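Local coordinates for protein thin, isoform D (Drosophila melanogaster, PDB 6D69) that probably acts as a zinc-binding, RING-type ubiquitin-protein ligase, represented here by its NHL-repeat beta-propeller domain, at residues G43-P48 with V61-N66. Numbering follows the deposited sequence.
Sequences GSFTWP and VADSSN
The carboxylate of Asp63 reaches the backbone of Phe45 and Thr46 in the loop 43-48. Its CB carries the carboxylate anti to the backbone N (chi1 -173°), which turns it to the loop. CG lies 3.9 Å from Phe45 CD1, and the carboxylate and ring planes stand 71° apart. OD1 sits near the plane of that ring, at its edge. Through its syn lone pair OD1 accepts a hydrogen bond from Thr46 N at 2.9 Å, with an N-H...O angle of 158°. OD2 takes Asn66 ND2 on its syn side at 2.9 Å, tilted out of the carboxylate plane, and forms a salt bridge with Arg68. Both oxygens are thus gripped, which should fix the rotation of this buried group and favour its charged form. Beside it, Asn66 ND2 lies 2.7 Å from Thr46 OG1, and Gly39 O is hydrogen-bonded to both atoms. Val61 CG1 lies over one face of the Phe45 ring, 4.1 Å from its centroid, in a CH-pi contact. Ser65 OG meets the edge of the Trp47 indole at CE3, 3.4 Å away. The contact ties the loop between strands 33-36 and 51-53 to strand 59-63 and the short 3-10 segment 64-66 that follows, within one predicted NHL repeat of the propeller. Strand 303-306 of the adjoining sheet packs on Phe45 and Val61 through Val304.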
# COMPACT_ATOMS: atom_id res chain seq x y z
N GLY A 43 11.28 -10.03 -13.25
CA GLY A 43 10.17 -9.48 -14.01
C GLY A 43 8.87 -10.25 -13.91
O GLY A 43 7.85 -9.76 -14.43
N SER A 44 8.87 -11.43 -13.30
CA SER A 44 7.64 -12.18 -13.11
C SER A 44 7.26 -12.08 -11.64
O SER A 44 8.12 -11.88 -10.77
CB SER A 44 7.81 -13.65 -13.51
OG SER A 44 7.93 -13.79 -14.92
N PHE A 45 5.97 -12.20 -11.37
CA PHE A 45 5.48 -12.19 -10.00
C PHE A 45 4.82 -13.52 -9.66
O PHE A 45 4.38 -14.27 -10.54
CB PHE A 45 4.46 -11.07 -9.74
CG PHE A 45 4.92 -9.70 -10.12
CD1 PHE A 45 6.15 -9.24 -9.71
CD2 PHE A 45 4.12 -8.87 -10.92
CE1 PHE A 45 6.59 -7.98 -10.07
CE2 PHE A 45 4.57 -7.63 -11.28
CZ PHE A 45 5.80 -7.18 -10.84
N THR A 46 4.74 -13.80 -8.37
CA THR A 46 3.89 -14.91 -7.98
C THR A 46 2.61 -14.43 -7.34
O THR A 46 1.60 -14.40 -8.03
CB THR A 46 4.62 -15.87 -7.11
OG1 THR A 46 5.79 -16.27 -7.85
CG2 THR A 46 3.73 -17.06 -6.94
N TRP A 47 2.53 -14.04 -6.10
CA TRP A 47 1.23 -13.55 -5.64
C TRP A 47 1.49 -12.18 -5.05
O TRP A 47 1.66 -12.03 -3.84
CB TRP A 47 0.52 -14.50 -4.67
CG TRP A 47 -0.30 -15.62 -5.31
CD1 TRP A 47 -1.45 -15.50 -6.09
CD2 TRP A 47 -0.05 -17.02 -5.20
NE1 TRP A 47 -1.90 -16.75 -6.48
CE2 TRP A 47 -1.05 -17.70 -5.94
CE3 TRP A 47 0.94 -17.77 -4.57
CZ2 TRP A 47 -1.08 -19.08 -6.06
CZ3 TRP A 47 0.91 -19.15 -4.69
CH2 TRP A 47 -0.08 -19.78 -5.43
N PRO A 48 1.59 -11.17 -5.90
CA PRO A 48 2.10 -9.89 -5.41
C PRO A 48 1.07 -9.21 -4.54
O PRO A 48 -0.13 -9.26 -4.82
CB PRO A 48 2.36 -9.11 -6.70
CG PRO A 48 1.38 -9.63 -7.66
CD PRO A 48 1.31 -11.12 -7.35
N VAL A 61 7.53 -3.36 -6.19
CA VAL A 61 6.56 -4.42 -5.96
C VAL A 61 7.05 -5.34 -4.85
O VAL A 61 8.18 -5.82 -4.88
CB VAL A 61 6.32 -5.23 -7.24
CG1 VAL A 61 5.26 -6.25 -6.99
CG2 VAL A 61 5.92 -4.31 -8.39
N ALA A 62 6.18 -5.58 -3.87
CA ALA A 62 6.33 -6.68 -2.91
C ALA A 62 5.87 -7.99 -3.56
O ALA A 62 4.68 -8.25 -3.67
CB ALA A 62 5.52 -6.37 -1.66
N ASP A 63 6.81 -8.82 -3.98
CA ASP A 63 6.51 -10.04 -4.75
C ASP A 63 6.35 -11.20 -3.76
O ASP A 63 7.16 -12.12 -3.70
CB ASP A 63 7.62 -10.28 -5.77
CG ASP A 63 7.33 -11.41 -6.73
OD1 ASP A 63 6.17 -11.78 -6.93
OD2 ASP A 63 8.30 -11.93 -7.31
N SER A 64 5.23 -11.17 -3.02
CA SER A 64 5.13 -11.86 -1.73
C SER A 64 5.59 -13.30 -1.78
O SER A 64 6.45 -13.72 -1.00
CB SER A 64 3.70 -11.82 -1.21
OG SER A 64 3.29 -10.51 -0.94
N SER A 65 5.02 -14.10 -2.68
CA SER A 65 5.34 -15.52 -2.62
C SER A 65 6.68 -15.87 -3.24
O SER A 65 7.13 -17.02 -3.09
CB SER A 65 4.23 -16.32 -3.26
OG SER A 65 3.08 -16.16 -2.44
N ASN A 66 7.34 -14.93 -3.92
CA ASN A 66 8.74 -15.10 -4.25
C ASN A 66 9.65 -14.47 -3.21
O ASN A 66 10.86 -14.41 -3.43
CB ASN A 66 9.06 -14.54 -5.63
CG ASN A 66 8.54 -15.40 -6.75
OD1 ASN A 66 8.63 -16.63 -6.68
ND2 ASN A 66 8.01 -14.78 -7.79